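Local coordinates for Phosphoglucomutase/phosphomannomutase family protein (Burkholderia thailandensis, PDB 3UW2) that probably catalyses intramolecular phosphate transfer on phosphosugars as a metal-dependent phosphohexose mutase, at residues Pro194-Val199 and Glu220-Phe225; Val198-Asn203 and Gln246-Lys251. All coordinates share one frame; numbering follows the deposited sequence. Where two conformers were deposited one is given.

Contact 1 (Pro194-Val199 and Glu220-Phe225); sequences PLKLVV and ELVELF
Lys196 crosses the neighbouring segment, meeting both Glu220 and Val222. Its CB sits 4.0 Å from Glu220 O. With CG anti to the backbone N (chi1 -172°), the next carbon passes closer over the same oxygen, CG to Glu220 O 3.6 Å. The extended chain then brings CD near OE2 of Glu220 and CE against a methyl of Val222, CE to CG2 3.7 Å. At the tip, NZ is 4.3 Å from Glu220 OE2, too far for a salt bridge; its ion-pair partner is Asp256.

Behind this, the backbones pair in parallel, Leu197 with Leu221, Val198 with Val222 and Val199 with Glu223. Leu197 N donates to Glu220 O and Val222 N to Leu197 O; the latter is short at 2.6 Å. Val199 N then reaches Val222 O and Leu224 N reaches Val199 O, which completes the ladder. The two strands are the ends of a beta-alpha-beta unit whose helix, 206-216, covers the face carrying Leu197, Val199 and Leu221. On that face Leu197 and Leu221 run next to each other off the sheet, and Leu221 CD2 fits against both Leu197 CG (3.9 Å) and Val199 CG2 (4.1 Å). The other face carries Val198 and Val222. There Val198 splits its methyls: CG2 approaches Val222 CB, while CG1 meets Leu224 CD1 at 3.6 Å, slanting across it.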
loop_
_atom_site.group_PDB
_atom_site.type_symbol
_atom_site.label_atom_id
_atom_site.label_comp_id
_atom_site.label_asym_id
_atom_site.label_seq_id
_atom_site.Cartn_x
_atom_site.Cartn_y
_atom_site.Cartn_z
ATOM N N PRO A 194 -12.311 4.625 24.687
ATOM C CA PRO A 194 -11.153 5.349 24.125
ATOM C C PRO A 194 -9.868 4.583 24.358
ATOM O O PRO A 194 -9.731 3.826 25.343
ATOM C CB PRO A 194 -11.117 6.675 24.898
ATOM C CG PRO A 194 -12.043 6.525 26.050
ATOM C CD PRO A 194 -12.987 5.378 25.766
ATOM N N LEU A 195 -8.935 4.759 23.442
ATOM C CA LEU A 195 -7.669 4.107 23.546
ATOM C C LEU A 195 -6.620 5.215 23.321
ATOM O O LEU A 195 -6.744 6.022 22.384
ATOM C CB LEU A 195 -7.633 3.067 22.429
ATOM C CG LEU A 195 -7.052 1.659 22.552
ATOM C CD1 LEU A 195 -7.807 0.650 21.696
ATOM C CD2 LEU A 195 -5.616 1.758 22.052
ATOM N N LYS A 196 -5.583 5.249 24.134
ATOM C CA LYS A 196 -4.553 6.262 23.984
ATOM C C LYS A 196 -3.481 5.752 23.049
ATOM O O LYS A 196 -2.955 4.660 23.262
ATOM C CB LYS A 196 -3.940 6.641 25.344
ATOM C CG LYS A 196 -3.004 7.847 25.211
ATOM C CD LYS A 196 -2.840 8.529 26.542
ATOM C CE LYS A 196 -1.614 9.441 26.513
ATOM N NZ LYS A 196 -1.540 10.068 27.851
ATOM N N LEU A 197 -3.214 6.514 21.996
ATOM C CA LEU A 197 -2.324 6.093 20.877
ATOM C C LEU A 197 -1.130 7.013 20.685
ATOM O O LEU A 197 -1.249 8.213 20.875
ATOM C CB LEU A 197 -3.039 6.180 19.527
ATOM C CG LEU A 197 -4.444 5.880 19.184
ATOM C CD1 LEU A 197 -4.436 5.691 17.672
ATOM C CD2 LEU A 197 -4.745 4.581 19.887
ATOM N N VAL A 198 -0.017 6.438 20.256
ATOM C CA VAL A 198 1.103 7.194 19.730
ATOM C C VAL A 198 0.876 7.197 18.218
ATOM O O VAL A 198 0.670 6.119 17.630
ATOM C CB VAL A 198 2.424 6.508 20.126
ATOM C CG1 VAL A 198 3.604 7.168 19.398
ATOM C CG2 VAL A 198 2.615 6.651 21.636
ATOM N N VAL A 199 0.793 8.380 17.600
ATOM C CA VAL A 199 0.667 8.467 16.104
ATOM C C VAL A 199 1.899 9.204 15.550
ATOM O O VAL A 199 2.166 10.351 15.923
ATOM C CB VAL A 199 -0.620 9.186 15.727
ATOM C CG1 VAL A 199 -0.715 9.406 14.201
ATOM C CG2 VAL A 199 -1.854 8.409 16.256
ATOM N N GLU A 220 -7.290 9.716 22.698
ATOM C CA GLU A 220 -6.211 10.637 23.084
ATOM C C GLU A 220 -4.934 10.230 22.374
ATOM O O GLU A 220 -4.649 9.042 22.213
ATOM C CB GLU A 220 -5.983 10.651 24.615
ATOM C CG GLU A 220 -6.897 11.624 25.310
ATOM C CD GLU A 220 -6.712 11.595 26.825
ATOM O OE1 GLU A 220 -7.755 11.604 27.547
ATOM O OE2 GLU A 220 -5.528 11.549 27.283
ATOM N N LEU A 221 -4.173 11.213 21.926
ATOM C CA LEU A 221 -3.042 10.956 21.033
ATOM C C LEU A 221 -1.753 11.473 21.622
ATOM O O LEU A 221 -1.775 12.499 22.281
ATOM C CB LEU A 221 -3.289 11.631 19.704
ATOM C CG LEU A 221 -4.570 11.251 18.975
ATOM C CD1 LEU A 221 -4.519 11.940 17.616
ATOM C CD2 LEU A 221 -4.812 9.750 18.805
ATOM N N VAL A 222 -0.672 10.720 21.477
ATOM C CA VAL A 222 0.619 11.288 21.694
ATOM C C VAL A 222 1.200 11.396 20.273
ATOM O O VAL A 222 1.486 10.401 19.644
ATOM C CB VAL A 222 1.572 10.443 22.572
ATOM C CG1 VAL A 222 2.772 11.318 22.835
ATOM C CG2 VAL A 222 0.932 10.051 23.898
ATOM N N GLU A 223 1.335 12.626 19.769
ATOM C CA GLU A 223 1.739 12.836 18.401
ATOM C C GLU A 223 3.275 12.898 18.182
ATOM O O GLU A 223 4.027 13.583 18.929
ATOM C CB GLU A 223 1.076 14.127 17.902
ATOM C CG GLU A 223 -0.451 14.041 18.003
ATOM C CD GLU A 223 -1.167 15.243 17.426
ATOM O OE1 GLU A 223 -0.678 15.864 16.456
ATOM O OE2 GLU A 223 -2.265 15.556 17.911
ATOM N N LEU A 224 3.714 12.265 17.102
ATOM C CA LEU A 224 5.101 12.343 16.689
ATOM C C LEU A 224 5.160 12.805 15.240
ATOM O O LEU A 224 4.615 12.130 14.370
ATOM C CB LEU A 224 5.809 10.971 16.814
ATOM C CG LEU A 224 6.183 10.522 18.225
ATOM C CD1 LEU A 224 6.428 8.998 18.197
ATOM C CD2 LEU A 224 7.372 11.306 18.759
ATOM N N PHE A 225 5.775 13.967 14.984
ATOM C CA PHE A 225 6.047 14.444 13.607
ATOM C C PHE A 225 4.761 14.492 12.749
ATOM O O PHE A 225 4.728 13.981 11.623
ATOM C CB PHE A 225 7.146 13.584 12.923
ATOM C CG PHE A 225 8.193 13.139 13.870
ATOM C CD1 PHE A 225 8.952 14.081 14.589
ATOM C CD2 PHE A 225 8.466 11.787 14.050
ATOM C CE1 PHE A 225 9.933 13.670 15.503
ATOM C CE2 PHE A 225 9.449 11.379 14.968
ATOM C CZ PHE A 225 10.189 12.310 15.697
#

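Contact 2 (Val198-Asn203 and Gln246-Lys251); sequences VVDAGN and QDVIAK
Strand 198-200 and helix 246-251 run nearly antiparallel, at 164° and with axes 8.9 Å apart at their closest, the CA atoms of Val198 and Val248 being nearest each other at 6.4 Å. No direct hydrogen bond joins the two segments; the contact is made by side chains and one water. Val248 carries much of it through a single methyl. Its CG2, anti to the carbonyl carbon, presses onto CB of Asp200 at 3.3 Å, a tight fit for two carbons, and also approaches CG1 of Val198, 4.1 Å away, the two valine side chains passing one another antiparallel. One helical turn on, Lys251 crosses Val198 at about a right angle. Its CB is 4.0 Å from both Val198 methyl carbons, CG1 and CG2, and its CG meets Val198 CG2 at 3.9 Å; bends at chi2 (54°) and chi3 (90°) then carry the amino end away from Val198. The chain also touches Val222 and Leu224 of the neighbouring strand.

The Asp200 carboxylate has a different task for each oxygen. OD1 reaches forward along its own chain and accepts from Gly202 N at 2.8 Å, closing an Asx turn where the strand ends. OD2 faces the helix. A water oxygen lies 2.6 Å from Asp200 OD2 and accepts from Val248 N, an N-H of the first helical turn, while His235 NE2 makes a further hydrogen bond with OD2. The carboxylate is thus held from several directions. A helix laid antiparallel over a strand of a largely parallel sheet is the layering of an alpha/beta/alpha domain, here domain II of a phosphohexose mutase.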
loop_
_atom_site.group_PDB
_atom_site.type_symbol
_atom_site.label_atom_id
_atom_site.label_comp_id
_atom_site.label_asym_id
_atom_site.label_seq_id
_atom_site.Cartn_x
_atom_site.Cartn_y
_atom_site.Cartn_z
ATOM N N VAL A 198 -0.017 6.438 20.256
ATOM C CA VAL A 198 1.103 7.194 19.730
ATOM C C VAL A 198 0.876 7.197 18.218
ATOM O O VAL A 198 0.670 6.119 17.630
ATOM C CB VAL A 198 2.424 6.508 20.126
ATOM C CG1 VAL A 198 3.604 7.168 19.398
ATOM C CG2 VAL A 198 2.615 6.651 21.636
ATOM N N VAL A 199 0.793 8.380 17.600
ATOM C CA VAL A 199 0.667 8.467 16.104
ATOM C C VAL A 199 1.899 9.204 15.550
ATOM O O VAL A 199 2.166 10.351 15.923
ATOM C CB VAL A 199 -0.620 9.186 15.727
ATOM C CG1 VAL A 199 -0.715 9.406 14.201
ATOM C CG2 VAL A 199 -1.854 8.409 16.256
ATOM N N ASP A 200 2.670 8.498 14.733
ATOM C CA ASP A 200 3.888 8.988 14.047
ATOM C C ASP A 200 3.659 9.060 12.533
ATOM O O ASP A 200 3.459 8.010 11.852
ATOM C CB ASP A 200 5.054 8.025 14.318
ATOM C CG ASP A 200 6.423 8.556 13.761
ATOM O OD1 ASP A 200 6.444 9.159 12.683
ATOM O OD2 ASP A 200 7.495 8.325 14.353
ATOM N N ALA A 201 3.645 10.285 11.995
ATOM C CA ALA A 201 3.408 10.506 10.567
ATOM C C ALA A 201 4.745 10.837 9.827
ATOM O O ALA A 201 4.715 11.109 8.645
ATOM C CB ALA A 201 2.419 11.651 10.382
ATOM N N GLY A 202 5.891 10.912 10.534
ATOM C CA GLY A 202 7.167 11.221 9.846
ATOM C C GLY A 202 7.125 12.533 9.055
ATOM O O GLY A 202 7.802 12.635 8.046
ATOM N N ASN A 203 6.303 13.492 9.481
ATOM C CA ASN A 203 6.144 14.804 8.811
ATOM C C ASN A 203 5.484 14.727 7.428
ATOM O O ASN A 203 5.572 15.687 6.654
ATOM C CB ASN A 203 7.453 15.630 8.755
ATOM C CG ASN A 203 8.066 15.864 10.140
ATOM O OD1 ASN A 203 9.111 15.269 10.493
ATOM N ND2 ASN A 203 7.356 16.593 10.969
ATOM N N GLN A 246 11.641 3.614 15.887
ATOM C CA GLN A 246 12.292 3.670 17.202
ATOM C C GLN A 246 11.694 4.776 18.081
ATOM O O GLN A 246 11.647 4.606 19.299
ATOM C CB GLN A 246 13.825 3.733 17.095
ATOM C CG GLN A 246 14.415 2.495 16.407
ATOM C CD GLN A 246 13.980 1.200 17.087
ATOM O OE1 GLN A 246 14.145 1.062 18.291
ATOM N NE2 GLN A 246 13.389 0.268 16.324
ATOM N N ASP A 247 11.183 5.859 17.474
ATOM C CA ASP A 247 10.524 6.939 18.226
ATOM C C ASP A 247 9.199 6.508 18.791
ATOM O O ASP A 247 8.881 6.870 19.935
ATOM C CB ASP A 247 10.305 8.188 17.372
ATOM C CG ASP A 247 11.618 8.848 17.003
ATOM O OD1 ASP A 247 12.320 9.281 17.915
ATOM O OD2 ASP A 247 11.989 8.878 15.819
ATOM N N VAL A 248 8.401 5.770 17.997
ATOM C CA VAL A 248 7.112 5.275 18.474
ATOM C C VAL A 248 7.388 4.279 19.662
ATOM O O VAL A 248 6.659 4.301 20.676
ATOM C CB VAL A 248 6.348 4.508 17.346
ATOM C CG1 VAL A 248 5.339 3.511 17.925
ATOM C CG2 VAL A 248 5.717 5.477 16.369
ATOM N N ILE A 249 8.435 3.453 19.559
ATOM C CA ILE A 249 8.717 2.426 20.581
ATOM C C ILE A 249 9.114 3.144 21.884
ATOM O O ILE A 249 8.649 2.798 22.981
ATOM C CB ILE A 249 9.828 1.455 20.128
ATOM C CG1 ILE A 249 9.301 0.416 19.120
ATOM C CG2 ILE A 249 10.572 0.781 21.325
ATOM C CD1 ILE A 249 10.399 -0.254 18.318
ATOM N N ALA A 250 9.970 4.172 21.758
ATOM C CA ALA A 250 10.435 4.926 22.919
ATOM C C ALA A 250 9.272 5.672 23.558
ATOM O O ALA A 250 9.204 5.771 24.776
ATOM C CB ALA A 250 11.575 5.882 22.541
ATOM N N LYS A 251 8.374 6.231 22.764
ATOM C CA LYS A 251 7.239 6.947 23.274
ATOM C C LYS A 251 6.244 6.066 24.021
ATOM O O LYS A 251 5.668 6.509 25.028
ATOM C CB LYS A 251 6.504 7.654 22.116
ATOM C CG LYS A 251 5.715 8.848 22.534
ATOM C CD LYS A 251 6.560 9.880 23.318
ATOM C CE LYS A 251 7.206 10.904 22.399
ATOM N NZ LYS A 251 8.190 11.699 23.221
HETATM O O HOH W 1 8.836 6.282 15.094
#

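Coming from the N terminus, the chain enters strand 197-200, from which both contacts start. It passes through helix 206-216 and returns as strand 221-224, where contact 1 closes the shorter excursion. It then goes on through a long loop to helix 246-254, which closes contact 2 against the same central strand. The shorter arc lies within the span of the longer apart from the few residues before Val198. Contact 1 ties strand to strand; contact 2 lays a helix on the face that carries Val198, while helix 206-216 covers the face that carries Leu221. Beyond the strand ends, Phe225 O and Asn203 N, 2.7 Å apart, probably hydrogen-bond, joining the loops that leave the two strands.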